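Local coordinates for protein flavin-dependent thymidylate synthase (Thermus thermophilus, PDB 6J61) that probably catalyses the FAD-dependent reductive methylation of dUMP to dTMP, taking the methyl group from methylenetetrahydrofolate and reducing power from NADPH, as a homotetramer, at residues A47-L52 / S59-V64; Y51-R56 / E217-G222; F75-W80 / L164-Y169. All coordinates share one frame; numbering follows the deposited sequence.

Interaction 1. Residues A47-L52 / S59-V64. With FAD (flavin-adenine dinucleotide), chain E.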
loop_
_atom_site.group_PDB
_atom_site.type_symbol
_atom_site.label_atom_id
_atom_site.label_comp_id
_atom_site.label_asym_id
_atom_site.label_seq_id
_atom_site.Cartn_x
_atom_site.Cartn_y
_atom_site.Cartn_z
ATOM N N ALA A 47 13.224 -0.273 26.891
ATOM C CA ALA A 47 14.093 -1.341 26.424
ATOM C C ALA A 47 13.434 -2.132 25.289
ATOM O O ALA A 47 14.081 -2.418 24.277
ATOM C CB ALA A 47 14.454 -2.274 27.586
ATOM N N LEU A 48 12.159 -2.488 25.459
ATOM C CA LEU A 48 11.438 -3.237 24.434
ATOM C C LEU A 48 11.307 -2.360 23.192
ATOM O O LEU A 48 11.550 -2.801 22.071
ATOM C CB LEU A 48 10.029 -3.615 24.905
ATOM C CG LEU A 48 9.397 -4.936 24.415
ATOM C CD1 LEU A 48 7.872 -4.824 24.473
ATOM C CD2 LEU A 48 9.843 -5.267 23.001
ATOM N N ILE A 49 10.925 -1.110 23.386
ATOM C CA ILE A 49 10.771 -0.239 22.249
ATOM C C ILE A 49 12.097 -0.062 21.527
ATOM O O ILE A 49 12.144 -0.026 20.301
ATOM C CB ILE A 49 10.188 1.116 22.670
ATOM C CG1 ILE A 49 8.708 0.932 23.037
ATOM C CG2 ILE A 49 10.360 2.126 21.547
ATOM C CD1 ILE A 49 8.016 2.187 23.553
ATOM N N ASP A 50 13.182 0.027 22.287
ATOM C CA ASP A 50 14.493 0.189 21.682
ATOM C C ASP A 50 14.807 -1.035 20.841
ATOM O O ASP A 50 15.318 -0.934 19.730
ATOM C CB ASP A 50 15.571 0.323 22.745
ATOM C CG ASP A 50 16.918 0.615 22.141
ATOM O OD1 ASP A 50 17.155 1.794 21.793
ATOM O OD2 ASP A 50 17.725 -0.328 21.980
ATOM N N TYR A 51 14.492 -2.198 21.390
ATOM C CA TYR A 51 14.734 -3.461 20.721
ATOM C C TYR A 51 13.986 -3.573 19.382
ATOM O O TYR A 51 14.565 -3.983 18.367
ATOM C CB TYR A 51 14.337 -4.605 21.669
ATOM C CG TYR A 51 14.440 -5.989 21.075
ATOM C CD1 TYR A 51 13.471 -6.462 20.195
ATOM C CD2 TYR A 51 15.531 -6.812 21.355
ATOM C CE1 TYR A 51 13.586 -7.707 19.605
ATOM C CE2 TYR A 51 15.658 -8.067 20.769
ATOM C CZ TYR A 51 14.677 -8.502 19.892
ATOM O OH TYR A 51 14.785 -9.728 19.288
ATOM N N LEU A 52 12.705 -3.208 19.383
ATOM C CA LEU A 52 11.879 -3.290 18.178
ATOM C C LEU A 52 12.416 -2.418 17.044
ATOM O O LEU A 52 12.386 -2.805 15.883
ATOM C CB LEU A 52 10.432 -2.890 18.506
ATOM C CG LEU A 52 9.660 -3.782 19.491
ATOM C CD1 LEU A 52 8.312 -3.156 19.801
ATOM C CD2 LEU A 52 9.487 -5.168 18.908
ATOM N N SER A 59 5.856 -3.659 12.850
ATOM C CA SER A 59 4.413 -3.742 13.088
ATOM C C SER A 59 3.900 -2.985 14.316
ATOM O O SER A 59 2.901 -2.263 14.235
ATOM C CB SER A 59 3.971 -5.203 13.190
ATOM O OG SER A 59 3.566 -5.704 11.931
ATOM N N PRO A 60 4.565 -3.151 15.473
ATOM C CA PRO A 60 4.146 -2.468 16.703
ATOM C C PRO A 60 4.049 -0.962 16.553
ATOM O O PRO A 60 3.127 -0.332 17.096
ATOM C CB PRO A 60 5.209 -2.890 17.707
ATOM C CG PRO A 60 5.505 -4.299 17.266
ATOM C CD PRO A 60 5.622 -4.137 15.758
ATOM N N PHE A 61 4.992 -0.389 15.804
ATOM C CA PHE A 61 5.013 1.047 15.575
ATOM C C PHE A 61 3.888 1.527 14.659
ATOM O O PHE A 61 3.580 2.718 14.605
ATOM C CB PHE A 61 6.372 1.464 15.013
ATOM C CG PHE A 61 7.508 1.253 15.976
ATOM C CD1 PHE A 61 8.113 0.007 16.099
ATOM C CD2 PHE A 61 7.950 2.294 16.789
ATOM C CE1 PHE A 61 9.145 -0.197 17.020
ATOM C CE2 PHE A 61 8.978 2.100 17.709
ATOM C CZ PHE A 61 9.574 0.856 17.826
ATOM N N GLU A 62 3.271 0.609 13.931
ATOM C CA GLU A 62 2.177 0.997 13.056
ATOM C C GLU A 62 0.873 1.107 13.840
ATOM O O GLU A 62 -0.141 1.558 13.290
ATOM C CB GLU A 62 1.999 -0.017 11.934
ATOM C CG GLU A 62 2.746 0.312 10.670
ATOM C CD GLU A 62 2.611 -0.791 9.644
ATOM O OE1 GLU A 62 3.328 -1.795 9.761
ATOM O OE2 GLU A 62 1.771 -0.669 8.729
ATOM N N MET A 63 0.899 0.697 15.113
ATOM C CA MET A 63 -0.292 0.756 15.947
ATOM C C MET A 63 -0.523 2.140 16.523
ATOM O O MET A 63 -1.484 2.355 17.259
ATOM C CB MET A 63 -0.235 -0.270 17.079
ATOM C CG MET A 63 -0.298 -1.725 16.617
ATOM S SD MET A 63 -1.567 -1.996 15.372
ATOM C CE MET A 63 -1.297 -3.697 14.889
ATOM N N VAL A 64 0.360 3.074 16.188
ATOM C CA VAL A 64 0.256 4.457 16.641
ATOM C C VAL A 64 -0.005 5.314 15.402
ATOM O O VAL A 64 0.676 5.157 14.391
ATOM C CB VAL A 64 1.562 4.905 17.330
ATOM C CG1 VAL A 64 1.569 6.418 17.533
ATOM C CG2 VAL A 64 1.710 4.177 18.667
HETATM P PA FAD E . 5.971 -4.792 3.605
HETATM O O1A FAD E . 4.788 -5.486 4.174
HETATM O O2A FAD E . 6.227 -5.327 2.098
HETATM O O5B FAD E . 5.668 -3.223 3.580
HETATM C C5B FAD E . 6.858 -2.524 3.222
HETATM C C4B FAD E . 6.680 -1.057 3.612
HETATM O O4B FAD E . 5.547 -0.495 2.901
HETATM C C3B FAD E . 6.384 -0.922 5.094
HETATM O O3B FAD E . 7.565 -0.787 5.880
HETATM C C2B FAD E . 5.480 0.299 5.153
HETATM O O2B FAD E . 6.275 1.486 5.222
HETATM C C1B FAD E . 4.663 0.198 3.836
HETATM N N9A FAD E . 3.375 -0.545 3.990
HETATM C C8A FAD E . 3.016 -1.709 3.351
HETATM N N7A FAD E . 1.825 -2.083 3.705
HETATM C C5A FAD E . 1.324 -1.198 4.589
HETATM C C6A FAD E . 0.099 -1.078 5.304
HETATM N N6A FAD E . -0.894 -2.031 5.143
HETATM N N1A FAD E . -0.073 -0.018 6.144
HETATM C C2A FAD E . 0.884 0.912 6.309
HETATM N N3A FAD E . 2.051 0.834 5.653
HETATM C C4A FAD E . 2.310 -0.190 4.794
HETATM N N1 FAD E . 5.405 -9.844 12.789
HETATM C C2 FAD E . 4.454 -10.282 13.625
HETATM O O2 FAD E . 3.291 -10.283 13.235
HETATM N N3 FAD E . 4.722 -10.727 14.882
HETATM C C4 FAD E . 6.003 -10.753 15.393
HETATM O O4 FAD E . 6.223 -11.154 16.523
HETATM C C4X FAD E . 7.105 -10.269 14.508
HETATM N N5 FAD E . 8.381 -10.237 14.884
HETATM C C5X FAD E . 9.366 -9.790 14.057
HETATM C C6 FAD E . 10.730 -9.773 14.512
HETATM C C7 FAD E . 11.748 -9.320 13.678
HETATM C C7M FAD E . 13.168 -9.322 14.205
HETATM C C8 FAD E . 11.452 -8.864 12.349
HETATM C C8M FAD E . 12.552 -8.369 11.430
HETATM C C9 FAD E . 10.127 -8.871 11.874
HETATM C C9A FAD E . 9.055 -9.330 12.713
HETATM N N10 FAD E . 7.693 -9.349 12.268
HETATM C C10 FAD E . 6.705 -9.806 13.138
HETATM C "C1'" FAD E . 7.297 -8.912 10.918
HETATM C "C2'" FAD E . 7.140 -7.388 10.792
HETATM O "O2'" FAD E . 6.347 -6.874 11.865
HETATM C "C3'" FAD E . 6.500 -7.047 9.419
HETATM O "O3'" FAD E . 5.151 -7.535 9.350
HETATM C "C4'" FAD E . 7.319 -7.656 8.248
HETATM O "O4'" FAD E . 8.729 -7.616 8.539
HETATM C "C5'" FAD E . 7.055 -6.867 6.975
HETATM O "O5'" FAD E . 7.863 -5.691 7.009
HETATM P P FAD E . 7.217 -4.589 6.054
HETATM O O1P FAD E . 5.812 -4.329 6.473
HETATM O O2P FAD E . 8.091 -3.254 6.191
HETATM O O3P FAD E . 7.313 -5.121 4.498
#
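Phe-61 drives the rim of its ring into helix 42-54 at Leu-52 and Ile-49, closing the connection between helix 42-54 and strand 65-73 of the ThyX fold, where the chain doubles back on the helix. This is the tight part. Leu-52 CB lies near the ring plane, 3.3 Å from Phe-61 CE1, and the carbonyl oxygen Ile-49 O comes in at the same rim, in plane, 3.7 Å from Phe-61 CZ. The same side chain also touches His-175 of the flavin site. With CG2 anti to its backbone N, Ile-49 also sets that methyl 4.0 Å from Phe-61 CZ. The packing eases at Leu-52 CD1, which sits 3.8 Å from Pro-60 CB, and it ends along the helix at Ala-47, which is exposed. On either side of Pro-60 and Phe-61 in sequence, polar residues serve FAD: Glu-62 OE2 lies beside the adenine, salt-bridged to Arg-84 of the third subunit, and Ser-59 OG bonds to the carbonyl of Val-88 in the second subunit. The ribityl chain is met by a weak hydrogen bond, Ser-59 N to FAD O2', 3.4 Å long with an N-H...O angle of 149°.

Interaction 2. Residues Y51-R56 / E217-G222. With FAD (flavin-adenine dinucleotide), chain E.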
loop_
_atom_site.group_PDB
_atom_site.type_symbol
_atom_site.label_atom_id
_atom_site.label_comp_id
_atom_site.label_asym_id
_atom_site.label_seq_id
_atom_site.Cartn_x
_atom_site.Cartn_y
_atom_site.Cartn_z
ATOM N N TYR A 51 14.492 -2.198 21.390
ATOM C CA TYR A 51 14.734 -3.461 20.721
ATOM C C TYR A 51 13.986 -3.573 19.382
ATOM O O TYR A 51 14.565 -3.983 18.367
ATOM C CB TYR A 51 14.337 -4.605 21.669
ATOM C CG TYR A 51 14.440 -5.989 21.075
ATOM C CD1 TYR A 51 13.471 -6.462 20.195
ATOM C CD2 TYR A 51 15.531 -6.812 21.355
ATOM C CE1 TYR A 51 13.586 -7.707 19.605
ATOM C CE2 TYR A 51 15.658 -8.067 20.769
ATOM C CZ TYR A 51 14.677 -8.502 19.892
ATOM O OH TYR A 51 14.785 -9.728 19.288
ATOM N N LEU A 52 12.705 -3.208 19.383
ATOM C CA LEU A 52 11.879 -3.290 18.178
ATOM C C LEU A 52 12.416 -2.418 17.044
ATOM O O LEU A 52 12.386 -2.805 15.883
ATOM C CB LEU A 52 10.432 -2.890 18.506
ATOM C CG LEU A 52 9.660 -3.782 19.491
ATOM C CD1 LEU A 52 8.312 -3.156 19.801
ATOM C CD2 LEU A 52 9.487 -5.168 18.908
ATOM N N MET A 53 12.891 -1.234 17.400
ATOM C CA MET A 53 13.452 -0.297 16.442
ATOM C C MET A 53 14.721 -0.913 15.825
ATOM O O MET A 53 14.873 -0.942 14.609
ATOM C CB MET A 53 13.772 1.015 17.175
ATOM C CG MET A 53 14.498 2.078 16.372
ATOM S SD MET A 53 13.469 2.872 15.165
ATOM C CE MET A 53 12.375 3.777 16.197
ATOM N N ARG A 54 15.610 -1.415 16.681
ATOM C CA ARG A 54 16.873 -2.045 16.276
ATOM C C ARG A 54 16.716 -3.211 15.315
ATOM O O ARG A 54 17.438 -3.308 14.322
ATOM C CB ARG A 54 17.621 -2.598 17.495
ATOM C CG ARG A 54 18.389 -1.605 18.315
ATOM C CD ARG A 54 19.201 -2.340 19.375
ATOM N NE ARG A 54 18.377 -2.865 20.460
ATOM C CZ ARG A 54 18.725 -3.882 21.243
ATOM N NH1 ARG A 54 19.881 -4.500 21.064
ATOM N NH2 ARG A 54 17.919 -4.278 22.217
ATOM N N HIS A 55 15.789 -4.109 15.637
ATOM C CA HIS A 55 15.561 -5.305 14.836
ATOM C C HIS A 55 14.576 -5.188 13.678
ATOM O O HIS A 55 14.220 -6.199 13.059
ATOM C CB HIS A 55 15.141 -6.450 15.751
ATOM C CG HIS A 55 16.214 -6.874 16.702
ATOM N ND1 HIS A 55 16.780 -8.130 16.672
ATOM C CD2 HIS A 55 16.858 -6.193 17.681
ATOM C CE1 HIS A 55 17.730 -8.203 17.588
ATOM N NE2 HIS A 55 17.798 -7.041 18.214
ATOM N N ARG A 56 14.140 -3.971 13.375
ATOM C CA ARG A 56 13.208 -3.768 12.276
ATOM C C ARG A 56 11.852 -4.447 12.481
ATOM O O ARG A 56 11.167 -4.756 11.505
ATOM C CB ARG A 56 13.836 -4.271 10.970
ATOM C CG ARG A 56 15.054 -3.491 10.522
ATOM C CD ARG A 56 14.649 -2.118 10.029
ATOM N NE ARG A 56 13.988 -1.316 11.056
ATOM C CZ ARG A 56 13.350 -0.173 10.810
ATOM N NH1 ARG A 56 13.286 0.297 9.567
ATOM N NH2 ARG A 56 12.772 0.497 11.804
ATOM N N GLU A 217 18.337 7.916 18.239
ATOM C CA GLU A 217 19.554 7.151 18.450
ATOM C C GLU A 217 19.939 6.214 17.297
ATOM O O GLU A 217 21.057 6.284 16.790
ATOM C CB GLU A 217 19.405 6.357 19.758
ATOM C CG GLU A 217 20.555 5.418 20.122
ATOM C CD GLU A 217 21.914 6.092 20.120
ATOM O OE1 GLU A 217 22.057 7.205 20.674
ATOM O OE2 GLU A 217 22.851 5.489 19.566
ATOM N N HIS A 218 19.008 5.359 16.879
ATOM C CA HIS A 218 19.261 4.380 15.826
ATOM C C HIS A 218 19.137 4.800 14.362
ATOM O O HIS A 218 19.840 4.256 13.510
ATOM C CB HIS A 218 18.376 3.162 16.054
ATOM C CG HIS A 218 18.651 2.455 17.341
ATOM N ND1 HIS A 218 19.762 1.660 17.531
ATOM C CD2 HIS A 218 17.984 2.458 18.520
ATOM C CE1 HIS A 218 19.765 1.205 18.772
ATOM N NE2 HIS A 218 18.698 1.675 19.393
ATOM N N LEU A 219 18.262 5.746 14.044
ATOM C CA LEU A 219 18.114 6.130 12.645
ATOM C C LEU A 219 18.494 7.552 12.287
ATOM O O LEU A 219 19.408 7.764 11.497
ATOM C CB LEU A 219 16.692 5.848 12.161
ATOM C CG LEU A 219 16.309 4.370 12.020
ATOM C CD1 LEU A 219 17.367 3.629 11.212
ATOM C CD2 LEU A 219 16.192 3.734 13.393
ATOM N N LEU A 220 17.797 8.523 12.858
ATOM C CA LEU A 220 18.082 9.914 12.554
ATOM C C LEU A 220 19.567 10.232 12.719
ATOM O O LEU A 220 20.226 10.687 11.777
ATOM C CB LEU A 220 17.252 10.828 13.455
ATOM C CG LEU A 220 17.002 12.243 12.932
ATOM C CD1 LEU A 220 16.247 12.164 11.624
ATOM C CD2 LEU A 220 16.190 13.029 13.937
ATOM N N GLU A 221 20.085 9.980 13.916
ATOM C CA GLU A 221 21.487 10.242 14.232
ATOM C C GLU A 221 22.400 9.055 13.925
ATOM O O GLU A 221 23.531 8.976 14.411
ATOM C CB GLU A 221 21.629 10.627 15.707
ATOM C CG GLU A 221 20.853 11.873 16.097
ATOM C CD GLU A 221 20.912 12.933 15.021
ATOM O OE1 GLU A 221 22.011 13.176 14.480
ATOM O OE2 GLU A 221 19.859 13.528 14.712
ATOM N N GLY A 222 21.897 8.129 13.124
ATOM C CA GLY A 222 22.689 6.978 12.762
ATOM C C GLY A 222 23.106 7.109 11.313
ATOM O O GLY A 222 22.932 8.160 10.705
HETATM P PA FAD E . 5.971 -4.792 3.605
HETATM O O1A FAD E . 4.788 -5.486 4.174
HETATM O O2A FAD E . 6.227 -5.327 2.098
HETATM O O5B FAD E . 5.668 -3.223 3.580
HETATM C C5B FAD E . 6.858 -2.524 3.222
HETATM C C4B FAD E . 6.680 -1.057 3.612
HETATM O O4B FAD E . 5.547 -0.495 2.901
HETATM C C3B FAD E . 6.384 -0.922 5.094
HETATM O O3B FAD E . 7.565 -0.787 5.880
HETATM C C2B FAD E . 5.480 0.299 5.153
HETATM O O2B FAD E . 6.275 1.486 5.222
HETATM C C1B FAD E . 4.663 0.198 3.836
HETATM N N9A FAD E . 3.375 -0.545 3.990
HETATM C C8A FAD E . 3.016 -1.709 3.351
HETATM N N7A FAD E . 1.825 -2.083 3.705
HETATM C C5A FAD E . 1.324 -1.198 4.589
HETATM C C6A FAD E . 0.099 -1.078 5.304
HETATM N N6A FAD E . -0.894 -2.031 5.143
HETATM N N1A FAD E . -0.073 -0.018 6.144
HETATM C C2A FAD E . 0.884 0.912 6.309
HETATM N N3A FAD E . 2.051 0.834 5.653
HETATM C C4A FAD E . 2.310 -0.190 4.794
HETATM N N1 FAD E . 5.405 -9.844 12.789
HETATM C C2 FAD E . 4.454 -10.282 13.625
HETATM O O2 FAD E . 3.291 -10.283 13.235
HETATM N N3 FAD E . 4.722 -10.727 14.882
HETATM C C4 FAD E . 6.003 -10.753 15.393
HETATM O O4 FAD E . 6.223 -11.154 16.523
HETATM C C4X FAD E . 7.105 -10.269 14.508
HETATM N N5 FAD E . 8.381 -10.237 14.884
HETATM C C5X FAD E . 9.366 -9.790 14.057
HETATM C C6 FAD E . 10.730 -9.773 14.512
HETATM C C7 FAD E . 11.748 -9.320 13.678
HETATM C C7M FAD E . 13.168 -9.322 14.205
HETATM C C8 FAD E . 11.452 -8.864 12.349
HETATM C C8M FAD E . 12.552 -8.369 11.430
HETATM C C9 FAD E . 10.127 -8.871 11.874
HETATM C C9A FAD E . 9.055 -9.330 12.713
HETATM N N10 FAD E . 7.693 -9.349 12.268
HETATM C C10 FAD E . 6.705 -9.806 13.138
HETATM C "C1'" FAD E . 7.297 -8.912 10.918
HETATM C "C2'" FAD E . 7.140 -7.388 10.792
HETATM O "O2'" FAD E . 6.347 -6.874 11.865
HETATM C "C3'" FAD E . 6.500 -7.047 9.419
HETATM O "O3'" FAD E . 5.151 -7.535 9.350
HETATM C "C4'" FAD E . 7.319 -7.656 8.248
HETATM O "O4'" FAD E . 8.729 -7.616 8.539
HETATM C "C5'" FAD E . 7.055 -6.867 6.975
HETATM O "O5'" FAD E . 7.863 -5.691 7.009
HETATM P P FAD E . 7.217 -4.589 6.054
HETATM O O1P FAD E . 5.812 -4.329 6.473
HETATM O O2P FAD E . 8.091 -3.254 6.191
HETATM O O3P FAD E . 7.313 -5.121 4.498
#
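Arg-54 and His-218 bring the two backbones closest, CA to CA 6.9 Å, where the last turn of helix 42-54 meets the last turn of helix 209-220, itself widened to a pi-type turn. No hydrogen bond joins the segments; side chains do the work. Arg-54 lays its aliphatic stem over one face of the His-218 imidazole in a CH-pi contact with CG offset toward the rim, modelled too close for its exact spacing to be trusted. The guanidinium and ring planes are 22° apart. Asp-50 ties the pair together, OD2 salt-bridged to Arg-54 NE and OD1 hydrogen-bonded to His-218 NE2, while Glu-258 takes Arg-54 NH1. Deeper in, Met-53 swings CG anti to its backbone N (chi1 174°) and then bends at chi2 and chi3, which brings SD to 3.4 Å from Leu-219 CD2; Met-53 CG is 4.0 Å from His-218 CB. Beyond Arg-54 the chain turns at Arg-56, whose phi is positive, with His-57 N bonded to Leu-52 O and Arg-56 N weakly to Met-53 O. This turn puts His-55 O 3.2 Å from FAD C8M: a Schellman motif ending a helix at the dimethylbenzene end of the flavin.

Interaction 3. Residues F75-W80 / L164-Y169. With PO4 (phosphate ion), chain L.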
loop_
_atom_site.group_PDB
_atom_site.type_symbol
_atom_site.label_atom_id
_atom_site.label_comp_id
_atom_site.label_asym_id
_atom_site.label_seq_id
_atom_site.Cartn_x
_atom_site.Cartn_y
_atom_site.Cartn_z
ATOM N N PHE A 75 4.189 23.392 -4.239
ATOM C CA PHE A 75 5.415 22.659 -4.558
ATOM C C PHE A 75 5.941 21.845 -3.366
ATOM O O PHE A 75 6.661 20.866 -3.539
ATOM C CB PHE A 75 6.511 23.589 -5.125
ATOM C CG PHE A 75 7.206 24.431 -4.097
ATOM C CD1 PHE A 75 6.572 25.528 -3.526
ATOM C CD2 PHE A 75 8.505 24.128 -3.708
ATOM C CE1 PHE A 75 7.222 26.312 -2.582
ATOM C CE2 PHE A 75 9.164 24.905 -2.766
ATOM C CZ PHE A 75 8.523 26.002 -2.199
ATOM N N VAL A 76 5.577 22.241 -2.155
ATOM C CA VAL A 76 5.997 21.466 -1.003
ATOM C C VAL A 76 5.010 20.300 -0.867
ATOM O O VAL A 76 5.397 19.170 -0.539
ATOM C CB VAL A 76 5.995 22.318 0.275
ATOM C CG1 VAL A 76 6.122 21.435 1.506
ATOM C CG2 VAL A 76 7.157 23.282 0.230
ATOM N N ALA A 77 3.742 20.576 -1.152
ATOM C CA ALA A 77 2.695 19.565 -1.068
ATOM C C ALA A 77 2.960 18.379 -1.986
ATOM O O ALA A 77 2.700 17.236 -1.616
ATOM C CB ALA A 77 1.348 20.177 -1.396
ATOM N N ARG A 78 3.478 18.652 -3.180
ATOM C CA ARG A 78 3.764 17.604 -4.147
ATOM C C ARG A 78 4.860 16.626 -3.718
ATOM O O ARG A 78 4.797 15.436 -4.052
ATOM C CB ARG A 78 4.103 18.225 -5.508
ATOM C CG ARG A 78 2.861 18.698 -6.244
ATOM C CD ARG A 78 3.177 19.517 -7.478
ATOM N NE ARG A 78 3.796 18.745 -8.551
ATOM C CZ ARG A 78 5.027 18.959 -9.014
ATOM N NH1 ARG A 78 5.780 19.918 -8.493
ATOM N NH2 ARG A 78 5.495 18.222 -10.013
ATOM N N GLN A 79 5.862 17.117 -2.987
ATOM C CA GLN A 79 6.941 16.257 -2.515
ATOM C C GLN A 79 6.390 15.469 -1.347
ATOM O O GLN A 79 6.703 14.300 -1.142
ATOM C CB GLN A 79 8.121 17.094 -2.036
ATOM C CG GLN A 79 8.467 18.205 -2.989
ATOM C CD GLN A 79 9.761 18.881 -2.630
ATOM O OE1 GLN A 79 9.987 19.225 -1.472
ATOM N NE2 GLN A 79 10.622 19.088 -3.625
ATOM N N TRP A 80 5.554 16.136 -0.578
ATOM C CA TRP A 80 4.951 15.506 0.561
ATOM C C TRP A 80 4.055 14.354 0.108
ATOM O O TRP A 80 4.034 13.289 0.734
ATOM C CB TRP A 80 4.122 16.533 1.328
ATOM C CG TRP A 80 3.856 16.177 2.756
ATOM C CD1 TRP A 80 3.449 14.965 3.249
ATOM C CD2 TRP A 80 3.934 17.059 3.875
ATOM N NE1 TRP A 80 3.268 15.042 4.613
ATOM C CE2 TRP A 80 3.559 16.318 5.022
ATOM C CE3 TRP A 80 4.278 18.403 4.024
ATOM C CZ2 TRP A 80 3.523 16.883 6.296
ATOM C CZ3 TRP A 80 4.236 18.965 5.292
ATOM C CH2 TRP A 80 3.862 18.208 6.410
ATOM N N LEU A 164 1.624 28.858 -4.459
ATOM C CA LEU A 164 0.307 29.102 -3.896
ATOM C C LEU A 164 0.188 28.193 -2.676
ATOM O O LEU A 164 0.646 27.055 -2.709
ATOM C CB LEU A 164 -0.781 28.726 -4.909
ATOM C CG LEU A 164 -2.199 29.048 -4.417
ATOM C CD1 LEU A 164 -2.450 30.536 -4.645
ATOM C CD2 LEU A 164 -3.244 28.216 -5.134
ATOM N N TYR A 165 -0.402 28.683 -1.595
ATOM C CA TYR A 165 -0.558 27.846 -0.418
ATOM C C TYR A 165 -1.741 26.916 -0.615
ATOM O O TYR A 165 -2.617 27.184 -1.438
ATOM C CB TYR A 165 -0.783 28.706 0.820
ATOM C CG TYR A 165 0.484 29.025 1.568
ATOM C CD1 TYR A 165 1.017 28.119 2.488
ATOM C CD2 TYR A 165 1.178 30.223 1.335
ATOM C CE1 TYR A 165 2.205 28.390 3.155
ATOM C CE2 TYR A 165 2.371 30.506 1.995
ATOM C CZ TYR A 165 2.880 29.580 2.904
ATOM O OH TYR A 165 4.069 29.832 3.545
ATOM N N THR A 166 -1.765 25.823 0.140
ATOM C CA THR A 166 -2.851 24.853 0.068
ATOM C C THR A 166 -2.942 24.139 1.412
ATOM O O THR A 166 -1.968 24.091 2.157
ATOM C CB THR A 166 -2.611 23.822 -1.060
ATOM O OG1 THR A 166 -3.667 22.852 -1.058
ATOM C CG2 THR A 166 -1.276 23.112 -0.866
ATOM N N GLU A 167 -4.112 23.601 1.737
ATOM C CA GLU A 167 -4.269 22.913 3.013
ATOM C C GLU A 167 -4.745 21.500 2.825
ATOM O O GLU A 167 -5.419 21.190 1.841
ATOM C CB GLU A 167 -5.288 23.608 3.908
ATOM C CG GLU A 167 -5.060 25.064 4.145
ATOM C CD GLU A 167 -6.062 25.626 5.133
ATOM O OE1 GLU A 167 -6.180 26.863 5.196
ATOM O OE2 GLU A 167 -6.729 24.836 5.847
ATOM N N PHE A 168 -4.415 20.655 3.799
ATOM C CA PHE A 168 -4.823 19.264 3.781
ATOM C C PHE A 168 -4.679 18.571 5.133
ATOM O O PHE A 168 -4.032 19.072 6.051
ATOM C CB PHE A 168 -4.016 18.488 2.735
ATOM C CG PHE A 168 -2.518 18.551 2.939
ATOM C CD1 PHE A 168 -1.766 19.562 2.348
ATOM C CD2 PHE A 168 -1.857 17.562 3.671
ATOM C CE1 PHE A 168 -0.368 19.589 2.468
ATOM C CE2 PHE A 168 -0.461 17.579 3.801
ATOM C CZ PHE A 168 0.288 18.597 3.193
ATOM N N TYR A 169 -5.318 17.413 5.236
ATOM C CA TYR A 169 -5.251 16.578 6.424
ATOM C C TYR A 169 -4.303 15.444 6.059
ATOM O O TYR A 169 -4.458 14.815 5.015
ATOM C CB TYR A 169 -6.636 16.012 6.759
ATOM C CG TYR A 169 -7.393 16.826 7.781
ATOM C CD1 TYR A 169 -7.384 18.221 7.731
ATOM C CD2 TYR A 169 -8.117 16.200 8.802
ATOM C CE1 TYR A 169 -8.070 18.974 8.674
ATOM C CE2 TYR A 169 -8.816 16.945 9.753
ATOM C CZ TYR A 169 -8.787 18.333 9.684
ATOM O OH TYR A 169 -9.473 19.094 10.615
HETATM P P PO4 L . 10.089 18.022 -7.237
HETATM O O1 PO4 L . 9.667 19.070 -6.270
HETATM O O2 PO4 L . 10.103 18.595 -8.607
HETATM O O3 PO4 L . 9.132 16.890 -7.185
HETATM O O4 PO4 L . 11.446 17.534 -6.882
#
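Ala-77 and Trp-80, one turn apart on helix 74-80, are the residues that rest on Thr-166 and Phe-168 of strand 165-173. The short helix runs 39° from the strand direction, with the axes 8.9 Å apart at their closest. Following the helix from its start, Phe-75 and Val-76 both touch Glu-192 of helix 191-207. Ala-77 is the first to touch the strand: its methyl faces it where the backbones come nearest, and CB lies 4.0 Å from Thr-166 CG2, with the Phe-168 ring obliquely beside it. Thr-166 offers its methyl here because its hydroxyl is turned anti to the backbone N (chi1 177°), where OG1 bonds to Glu-90 of the same chain. Arg-78 points elsewhere, its NH2 in a salt bridge to Glu-90 of the fourth subunit. Gln-79 also leaves the strand: its amide NE2 gives a hydrogen bond of 2.8 Å to O1 of a phosphate ion, which Arg-82 and Ser-92, Gly-93 and Arg-157 of the fourth subunit also hold. These are all predicted dUMP-binding residues, so the ion, probably from the crystallisation liquor, may mark where the nucleotide phosphate binds. Trp-80 closes the walk with a T-shaped stack. Phe-168, its CG placed between backbone N and carbonyl carbon (chi1 57°), aims the CZ edge at one face of the indole, 4.0 Å from Trp-80 CD2, directly above that atom at one end of the bond the two rings share. The planes stand at 84° and the five-membered ring centroid is 5.5 Å from that of Phe-168. Chemically the contact is all methyl and ring: with no hydrogen bond across, helix and strand are held by apolar burial and ring edge against face, while Gln-79, on the same helix, reaches the anion.

Overall arrangement
Interactions 1 and 2 share helix 42-54, including Tyr-51 and Leu-52, and their centres lie 10 Å apart; they also pack where Phe-61 CE1 lies 3.9 Å from Met-53 N. Between them they fix the end of that helix against the following turn and against helix 209-220, and both border the same FAD. Interaction 3 lies across the chain's centre, its centre about 30 Å from that of interaction 1 and 29 Å from that of interaction 2, on the antiparallel sheet at strand 165-173. Along the chain interaction 1 closes first, and both segments of interaction 3 then come before residues 217-222 complete interaction 2. One chain therefore presents a flavin-contacting end and a probable dUMP-phosphate end, in keeping with sites built from several subunits.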